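Local coordinates for protein putative O-acetylhomoserine (Thiol)-lyase (Campylobacter jejuni, PDB 4OC9) that probably uses pyridoxal 5'-phosphate to make homocysteine from O-acetylhomoserine and sulfide, at residues N101-K107 and A127-D133; Y54-S58 and L267-S273. All coordinates share one frame; numbering follows the deposited sequence.

Interaction 1 (N101-K107 and A127-D133); sequences NVAYSNK and AREFDID
Lys107 reaches Asp133 just past the ends of two neighbouring parallel strands, its NZ 3.0 Å from Asp133 OD2 in a salt bridge. The lysine chain runs extended beyond CG and crosses the aspartate at about a right angle; NZ also bonds Gln158, and Tyr326 OH bonds both ends of the pair. Between the strands the backbone ladder runs from Arg128 N to Val102 O (2.9 Å), through Tyr104 N to Arg128 O and Phe130 N to Tyr104 O, to a weak last bond from Asn106 N to Phe130 O. At the other end the Asn101 amide stacks on the Arg128 guanidinium, planes 15° apart, with ND2 3.2 Å from CZ. Asn101 OD1 bonds Thr146, and Arg128 NH1 bonds Val141 O. With CG between its backbone N and carbonyl carbon (chi1 71°), the Tyr104 ring lies over Glu129 CA, a CH-pi contact of 3.9 Å to the centroid, and CE1 touches Ala127 CB. On the opposite face of the sheet, the Phe130 ring likewise lies over Ser105 CA. Asn101 ND2 can lie against the guanidinium because the carboxylate of Asp143, one oxygen to each group, probably offsets the positive charge.

Interaction 2 (Y54-S58 and L267-S273); sequences YSRLS and LRDLGAS
Leu57 lays its CD2 methyl against the helix end at Arg268, 3.4 Å from CB and as near to CA, while the extended arginine chain passes it obliquely. A second methyl-to-backbone contact runs the opposite way: Leu267 CD1 comes to 3.4 Å from Leu57 O. Arg56 works alongside. Its CG stands anti to the backbone N (chi1 161°) and the chain then bends at chi3 (33°), which carries CD past Leu267 O and brings NH1 to 2.8 Å from Arg268 O. That bond is weak, with only 119° at the hydrogen, and the guanidinium has a firmer partner in Tyr109 of the second subunit, bonded to NH2. The ring of Tyr54 puts CD2 over one guanidinium face, and its OH bonds the pyridoxal-lysine of the second subunit, consistent with the turn contributing to an active site shared between two subunits, as in this family. Gly271, with positive phi, ends the helical course and passes 4.0 Å from Arg56 CD by its CA. Beyond it Ser273 OG lies 3.1 Å from Ser55 O and also near Arg56 O, a weak polar contact at best. The turn 54-58 thus packs on the C-terminal end of helix 257-270, whose Leu267 and Leu270 rest on helix 84-93, with Leu267 also meeting strand 77-81.

From the N terminus the chain first passes the turn 54-58, which opens the long loop of interaction 2. It then enters the seven-stranded sheet of the cofactor-binding domain, and strand 101-105, helix 110-119 and strand 126-130 form a beta-alpha-beta unit whose short loop is closed by interaction 1. The remaining strands of that sheet follow before helix 257-270 returns to the turn, 209 residues on. Interaction 1 is therefore nested inside interaction 2. The two do not touch: their centres lie 30 Å apart. One joins strands at an outer edge of the sheet, the other ties an early loop to helix 257-270, far along the chain, beside the second subunit.

Interaction 1 (N101-K107 and A127-D133)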
ATOM      1  N   ASN D 101      -8.489  32.260  24.237  1.00 21.00           N
ATOM      2  CA  ASN D 101      -8.358  31.158  25.155  1.00 21.74           C
ATOM      3  C   ASN D 101      -9.375  30.085  24.798  1.00 17.58           C
ATOM      4  O   ASN D 101     -10.344  30.333  24.063  1.00 13.82           O
ATOM      5  CB  ASN D 101      -8.508  31.630  26.604  1.00 26.76           C
ATOM      6  CG  ASN D 101      -9.895  32.110  26.940  1.00 27.65           C
ATOM      7  OD1 ASN D 101     -10.786  31.314  27.195  1.00 29.33           O
ATOM      8  ND2 ASN D 101     -10.025  33.405  27.119  1.00 31.96           N
ATOM      9  N   VAL D 102      -9.113  28.883  25.293  1.00 15.78           N
ATOM     10  CA  VAL D 102      -9.999  27.759  25.051  1.00 15.75           C
ATOM     11  C   VAL D 102     -10.195  27.071  26.368  1.00 14.93           C
ATOM     12  O   VAL D 102      -9.266  26.983  27.174  1.00 14.87           O
ATOM     13  CB  VAL D 102      -9.452  26.728  24.014  1.00 15.72           C
ATOM     14  CG1 VAL D 102      -9.259  27.384  22.649  1.00 16.50           C
ATOM     15  CG2 VAL D 102      -8.128  26.119  24.477  1.00 16.23           C
ATOM     16  N   ALA D 103     -11.403  26.550  26.563  1.00 14.09           N
ATOM     17  CA  ALA D 103     -11.756  25.823  27.778  1.00 13.86           C
ATOM     18  C   ALA D 103     -11.641  24.324  27.485  1.00 15.26           C
ATOM     19  O   ALA D 103     -12.184  23.841  26.478  1.00 13.14           O
ATOM     20  CB  ALA D 103     -13.170  26.154  28.208  1.00 12.80           C
ATOM     21  N   TYR D 104     -10.980  23.592  28.381  1.00 15.81           N
ATOM     22  CA  TYR D 104     -10.815  22.174  28.167  1.00 17.49           C
ATOM     23  C   TYR D 104     -11.029  21.322  29.421  1.00 16.76           C
ATOM     24  O   TYR D 104     -10.702  21.711  30.527  1.00 21.80           O
ATOM     25  CB  TYR D 104      -9.407  21.907  27.619  1.00 17.84           C
ATOM     26  CG  TYR D 104      -8.279  22.099  28.629  1.00 19.08           C
ATOM     27  CD1 TYR D 104      -7.818  23.364  28.980  1.00 20.25           C
ATOM     28  CD2 TYR D 104      -7.633  21.003  29.178  1.00 19.44           C
ATOM     29  CE1 TYR D 104      -6.782  23.524  29.895  1.00 18.40           C
ATOM     30  CE2 TYR D 104      -6.584  21.156  30.063  1.00 18.56           C
ATOM     31  CZ  TYR D 104      -6.173  22.418  30.425  1.00 18.49           C
ATOM     32  OH  TYR D 104      -5.144  22.550  31.308  1.00 19.25           O
ATOM     33  N   SER D 105     -11.574  20.149  29.211  1.00 15.66           N
ATOM     34  CA  SER D 105     -11.835  19.200  30.276  1.00 16.40           C
ATOM     35  C   SER D 105     -10.550  18.707  30.945  1.00 16.39           C
ATOM     36  O   SER D 105      -9.518  18.487  30.295  1.00 20.67           O
ATOM     37  CB  SER D 105     -12.636  17.991  29.719  1.00 16.51           C
ATOM     38  OG  SER D 105     -12.780  16.979  30.687  1.00 15.58           O
ATOM     39  N   ASN D 106     -10.635  18.530  32.252  1.00 18.20           N
ATOM     40  CA  ASN D 106      -9.514  18.073  33.055  1.00 20.80           C
ATOM     41  C   ASN D 106      -9.353  16.562  32.927  1.00 21.79           C
ATOM     42  O   ASN D 106      -8.436  15.969  33.487  1.00 19.79           O
ATOM     43  CB  ASN D 106      -9.699  18.454  34.525  1.00 25.91           C
ATOM     44  CG  ASN D 106     -10.898  17.761  35.182  1.00 29.48           C
ATOM     45  OD1 ASN D 106     -11.849  17.309  34.533  1.00 32.22           O
ATOM     46  ND2 ASN D 106     -10.870  17.721  36.491  1.00 39.68           N
ATOM     47  N   LYS D 107     -10.289  15.926  32.229  1.00 22.74           N
ATOM     48  CA  LYS D 107     -10.225  14.474  32.023  1.00 22.86           C
ATOM     49  C   LYS D 107     -10.199  14.119  30.513  1.00 22.07           C
ATOM     50  O   LYS D 107     -11.238  13.845  29.911  1.00 17.50           O
ATOM     51  CB  LYS D 107     -11.356  13.744  32.746  1.00 23.25           C
ATOM     52  CG  LYS D 107     -11.324  13.954  34.245  1.00 23.12           C
ATOM     53  CD  LYS D 107     -12.335  13.110  34.986  1.00 23.26           C
ATOM     54  CE  LYS D 107     -12.288  13.465  36.442  1.00 22.43           C
ATOM     55  NZ  LYS D 107     -13.139  12.565  37.247  1.00 24.33           N
ATOM     56  N   ALA D 127      -4.920  28.302  27.659  1.00 22.81           N
ATOM     57  CA  ALA D 127      -5.766  27.163  27.980  1.00 23.83           C
ATOM     58  C   ALA D 127      -6.311  27.289  29.406  1.00 25.34           C
ATOM     59  O   ALA D 127      -5.570  27.628  30.328  1.00 26.47           O
ATOM     60  CB  ALA D 127      -5.001  25.866  27.840  1.00 22.93           C
ATOM     61  N   ARG D 128      -7.607  27.019  29.561  1.00 26.05           N
ATOM     62  CA  ARG D 128      -8.291  27.086  30.856  1.00 29.53           C
ATOM     63  C   ARG D 128      -9.040  25.792  31.150  1.00 26.15           C
ATOM     64  O   ARG D 128     -10.068  25.521  30.560  1.00 22.88           O
ATOM     65  CB  ARG D 128      -9.278  28.265  30.899  1.00 31.74           C
ATOM     66  CG  ARG D 128      -8.614  29.620  30.702  1.00 34.20           C
ATOM     67  CD  ARG D 128      -9.632  30.740  30.706  1.00 36.90           C
ATOM     68  NE  ARG D 128      -9.007  32.037  30.437  1.00 40.96           N
ATOM     69  CZ  ARG D 128      -9.677  33.179  30.326  1.00 41.72           C
ATOM     70  NH1 ARG D 128     -11.005  33.199  30.454  1.00 46.56           N
ATOM     71  NH2 ARG D 128      -9.027  34.299  30.073  1.00 41.56           N
ATOM     72  N   GLU D 129      -8.499  25.038  32.097  1.00 25.03           N
ATOM     73  CA  GLU D 129      -9.040  23.787  32.552  1.00 23.91           C
ATOM     74  C   GLU D 129     -10.395  23.922  33.265  1.00 24.19           C
ATOM     75  O   GLU D 129     -10.713  24.967  33.843  1.00 23.89           O
ATOM     76  CB  GLU D 129      -8.082  23.205  33.584  1.00 27.77           C
ATOM     77  CG  GLU D 129      -8.412  21.810  34.101  1.00 35.16           C
ATOM     78  CD  GLU D 129      -7.526  21.401  35.276  1.00 39.40           C
ATOM     79  OE1 GLU D 129      -7.390  20.191  35.609  1.00 48.31           O
ATOM     80  OE2 GLU D 129      -6.947  22.310  35.885  1.00 45.01           O
ATOM     81  N   PHE D 130     -11.229  22.884  33.172  1.00 22.66           N
ATOM     82  CA  PHE D 130     -12.527  22.905  33.865  1.00 22.10           C
ATOM     83  C   PHE D 130     -12.798  21.455  34.217  1.00 23.18           C
ATOM     84  O   PHE D 130     -12.230  20.539  33.605  1.00 23.17           O
ATOM     85  CB  PHE D 130     -13.696  23.546  33.090  1.00 20.74           C
ATOM     86  CG  PHE D 130     -14.220  22.723  31.942  1.00 20.83           C
ATOM     87  CD1 PHE D 130     -13.691  22.847  30.681  1.00 20.42           C
ATOM     88  CD2 PHE D 130     -15.294  21.851  32.137  1.00 19.48           C
ATOM     89  CE1 PHE D 130     -14.202  22.106  29.635  1.00 21.95           C
ATOM     90  CE2 PHE D 130     -15.819  21.121  31.097  1.00 19.27           C
ATOM     91  CZ  PHE D 130     -15.262  21.238  29.840  1.00 22.08           C
ATOM     92  N   ASP D 131     -13.646  21.262  35.218  1.00 22.35           N
ATOM     93  CA  ASP D 131     -14.000  19.946  35.689  1.00 26.27           C
ATOM     94  C   ASP D 131     -15.339  19.502  35.064  1.00 26.65           C
ATOM     95  O   ASP D 131     -16.380  20.138  35.308  1.00 23.25           O
ATOM     96  CB  ASP D 131     -14.096  20.003  37.222  1.00 26.13           C
ATOM     97  CG  ASP D 131     -14.398  18.643  37.875  1.00 27.80           C
ATOM     98  OD1 ASP D 131     -14.472  17.576  37.205  1.00 22.33           O
ATOM     99  OD2 ASP D 131     -14.558  18.659  39.112  1.00 32.50           O
ATOM    100  N   ILE D 132     -15.319  18.422  34.282  1.00 23.65           N
ATOM    101  CA  ILE D 132     -16.561  17.935  33.663  1.00 25.07           C
ATOM    102  C   ILE D 132     -17.567  17.485  34.705  1.00 25.56           C
ATOM    103  O   ILE D 132     -18.747  17.370  34.399  1.00 28.94           O
ATOM    104  CB  ILE D 132     -16.440  16.714  32.732  1.00 28.91           C
ATOM    105  CG1 ILE D 132     -15.596  15.677  33.438  1.00 32.36           C
ATOM    106  CG2 ILE D 132     -15.803  17.060  31.424  1.00 29.01           C
ATOM    107  CD1 ILE D 132     -15.966  14.298  32.984  1.00 38.65           C
ATOM    108  N   ASP D 133     -17.096  17.141  35.898  1.00 25.72           N
ATOM    109  CA  ASP D 133     -17.981  16.693  36.980  1.00 25.84           C
ATOM    110  C   ASP D 133     -18.621  17.835  37.755  1.00 26.27           C
ATOM    111  O   ASP D 133     -19.505  17.608  38.545  1.00 33.01           O
ATOM    112  CB  ASP D 133     -17.225  15.779  37.940  1.00 28.88           C
ATOM    113  CG  ASP D 133     -16.877  14.429  37.321  1.00 31.49           C
ATOM    114  OD1 ASP D 133     -17.656  13.946  36.482  1.00 31.83           O
ATOM    115  OD2 ASP D 133     -15.863  13.818  37.737  1.00 38.49           O
TER

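Interaction 2 (Y54-S58 and L267-S273)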
ATOM      1  N   TYR D  54      -4.863  19.393  -5.517  1.00 12.77           N
ATOM      2  CA  TYR D  54      -3.613  18.833  -5.044  1.00 12.51           C
ATOM      3  C   TYR D  54      -3.916  18.095  -3.761  1.00 13.24           C
ATOM      4  O   TYR D  54      -4.613  18.626  -2.885  1.00 12.58           O
ATOM      5  CB  TYR D  54      -2.628  19.964  -4.810  1.00 12.00           C
ATOM      6  CG  TYR D  54      -1.240  19.515  -4.425  1.00 12.33           C
ATOM      7  CD1 TYR D  54      -0.391  18.930  -5.382  1.00 11.86           C
ATOM      8  CD2 TYR D  54      -0.727  19.776  -3.169  1.00 11.78           C
ATOM      9  CE1 TYR D  54       0.901  18.554  -5.069  1.00 11.12           C
ATOM     10  CE2 TYR D  54       0.557  19.388  -2.842  1.00 12.33           C
ATOM     11  CZ  TYR D  54       1.371  18.790  -3.803  1.00 11.47           C
ATOM     12  OH  TYR D  54       2.658  18.423  -3.468  1.00 11.40           O
ATOM     13  N   SER D  55      -3.362  16.887  -3.649  1.00 13.79           N
ATOM     14  CA  SER D  55      -3.604  15.999  -2.489  1.00 14.70           C
ATOM     15  C   SER D  55      -3.298  16.524  -1.103  1.00 12.86           C
ATOM     16  O   SER D  55      -3.811  15.974  -0.128  1.00 12.39           O
ATOM     17  CB  SER D  55      -3.043  14.593  -2.702  1.00 13.95           C
ATOM     18  OG  SER D  55      -3.728  14.008  -3.776  1.00 14.73           O
ATOM     19  N   ARG D  56      -2.480  17.547  -0.990  1.00 12.07           N
ATOM     20  CA  ARG D  56      -2.252  18.101   0.354  1.00 12.50           C
ATOM     21  C   ARG D  56      -3.550  18.709   0.891  1.00 13.06           C
ATOM     22  O   ARG D  56      -3.758  18.754   2.092  1.00 13.10           O
ATOM     23  CB  ARG D  56      -1.108  19.112   0.379  1.00 13.81           C
ATOM     24  CG  ARG D  56      -1.081  20.048   1.586  1.00 13.59           C
ATOM     25  CD  ARG D  56       0.216  20.793   1.777  1.00 13.30           C
ATOM     26  NE  ARG D  56       0.932  21.153   0.562  1.00 13.59           N
ATOM     27  CZ  ARG D  56       0.806  22.250  -0.182  1.00 13.29           C
ATOM     28  NH1 ARG D  56      -0.118  23.155   0.078  1.00 13.93           N
ATOM     29  NH2 ARG D  56       1.601  22.386  -1.233  1.00 11.12           N
ATOM     30  N   LEU D  57      -4.430  19.148  -0.016  1.00 14.46           N
ATOM     31  CA  LEU D  57      -5.722  19.749   0.351  1.00 15.36           C
ATOM     32  C   LEU D  57      -6.821  18.696   0.430  1.00 15.40           C
ATOM     33  O   LEU D  57      -7.565  18.656   1.391  1.00 14.96           O
ATOM     34  CB  LEU D  57      -6.169  20.771  -0.687  1.00 18.13           C
ATOM     35  CG  LEU D  57      -5.136  21.806  -1.119  1.00 18.07           C
ATOM     36  CD1 LEU D  57      -5.871  22.904  -1.859  1.00 18.24           C
ATOM     37  CD2 LEU D  57      -4.474  22.382   0.099  1.00 17.96           C
ATOM     38  N   SER D  58      -6.952  17.883  -0.631  1.00 13.74           N
ATOM     39  CA  SER D  58      -7.952  16.850  -0.645  1.00 12.41           C
ATOM     40  C   SER D  58      -7.573  15.774  -1.660  1.00 12.90           C
ATOM     41  O   SER D  58      -6.880  16.038  -2.648  1.00 13.56           O
ATOM     42  CB  SER D  58      -9.325  17.386  -1.004  1.00 11.72           C
ATOM     43  OG  SER D  58      -9.364  17.792  -2.373  1.00 14.15           O
ATOM     44  N   LEU D 267      -4.916  22.823   6.138  1.00 12.77           N
ATOM     45  CA  LEU D 267      -4.310  21.754   5.358  1.00 13.19           C
ATOM     46  C   LEU D 267      -3.363  22.373   4.336  1.00 14.34           C
ATOM     47  O   LEU D 267      -2.228  21.950   4.216  1.00 12.05           O
ATOM     48  CB  LEU D 267      -5.329  20.865   4.623  1.00 12.51           C
ATOM     49  CG  LEU D 267      -6.011  19.786   5.433  1.00 11.63           C
ATOM     50  CD1 LEU D 267      -7.161  19.133   4.685  1.00 12.07           C
ATOM     51  CD2 LEU D 267      -4.958  18.750   5.821  1.00 11.26           C
ATOM     52  N   ARG D 268      -3.833  23.395   3.643  1.00 16.17           N
ATOM     53  CA  ARG D 268      -3.011  24.015   2.634  1.00 18.81           C
ATOM     54  C   ARG D 268      -1.703  24.569   3.117  1.00 18.51           C
ATOM     55  O   ARG D 268      -0.682  24.379   2.478  1.00 17.84           O
ATOM     56  CB  ARG D 268      -3.777  25.118   1.925  1.00 24.70           C
ATOM     57  CG  ARG D 268      -3.014  25.686   0.748  1.00 29.74           C
ATOM     58  CD  ARG D 268      -3.870  26.628  -0.080  1.00 40.20           C
ATOM     59  NE  ARG D 268      -3.219  26.954  -1.366  1.00 48.37           N
ATOM     60  CZ  ARG D 268      -3.748  27.711  -2.332  1.00 49.92           C
ATOM     61  NH1 ARG D 268      -4.951  28.264  -2.198  1.00 54.42           N
ATOM     62  NH2 ARG D 268      -3.067  27.919  -3.448  1.00 50.29           N
ATOM     63  N   ASP D 269      -1.715  25.232   4.262  1.00 18.91           N
ATOM     64  CA  ASP D 269      -0.480  25.842   4.776  1.00 19.61           C
ATOM     65  C   ASP D 269       0.296  25.041   5.836  1.00 16.18           C
ATOM     66  O   ASP D 269       1.499  25.182   5.929  1.00 13.00           O
ATOM     67  CB  ASP D 269      -0.803  27.255   5.311  1.00 22.37           C
ATOM     68  CG  ASP D 269      -1.474  28.172   4.254  1.00 23.82           C
ATOM     69  OD1 ASP D 269      -1.516  27.826   3.054  1.00 27.13           O
ATOM     70  OD2 ASP D 269      -1.973  29.259   4.647  1.00 28.36           O
ATOM     71  N   LEU D 270      -0.394  24.291   6.687  1.00 14.73           N
ATOM     72  CA  LEU D 270       0.285  23.498   7.743  1.00 15.11           C
ATOM     73  C   LEU D 270       0.561  22.072   7.278  1.00 14.82           C
ATOM     74  O   LEU D 270       1.486  21.415   7.774  1.00 14.80           O
ATOM     75  CB  LEU D 270      -0.443  23.555   9.078  1.00 15.80           C
ATOM     76  CG  LEU D 270      -0.337  24.805   9.987  1.00 17.89           C
ATOM     77  CD1 LEU D 270      -0.382  26.071   9.179  1.00 17.73           C
ATOM     78  CD2 LEU D 270      -1.304  24.928  11.184  1.00 18.53           C
ATOM     79  N   GLY D 271      -0.255  21.595   6.341  1.00 13.11           N
ATOM     80  CA  GLY D 271      -0.059  20.288   5.735  1.00 11.90           C
ATOM     81  C   GLY D 271      -0.054  18.963   6.438  1.00 10.72           C
ATOM     82  O   GLY D 271       0.775  18.109   6.106  1.00  9.79           O
ATOM     83  N   ALA D 272      -0.952  18.788   7.390  1.00 11.33           N
ATOM     84  CA  ALA D 272      -1.066  17.538   8.135  1.00 12.23           C
ATOM     85  C   ALA D 272      -2.062  16.664   7.368  1.00 12.49           C
ATOM     86  O   ALA D 272      -3.105  16.260   7.854  1.00 13.02           O
ATOM     87  CB  ALA D 272      -1.533  17.786   9.539  1.00 13.09           C
ATOM     88  N   SER D 273      -1.678  16.370   6.153  1.00 13.08           N
ATOM     89  CA  SER D 273      -2.470  15.604   5.232  1.00 15.63           C
ATOM     90  C   SER D 273      -2.438  14.092   5.448  1.00 12.93           C
ATOM     91  O   SER D 273      -1.430  13.470   5.813  1.00 12.49           O
ATOM     92  CB  SER D 273      -2.106  16.114   3.825  1.00 19.34           C
ATOM     93  OG  SER D 273      -2.804  15.527   2.745  1.00 27.88           O
TER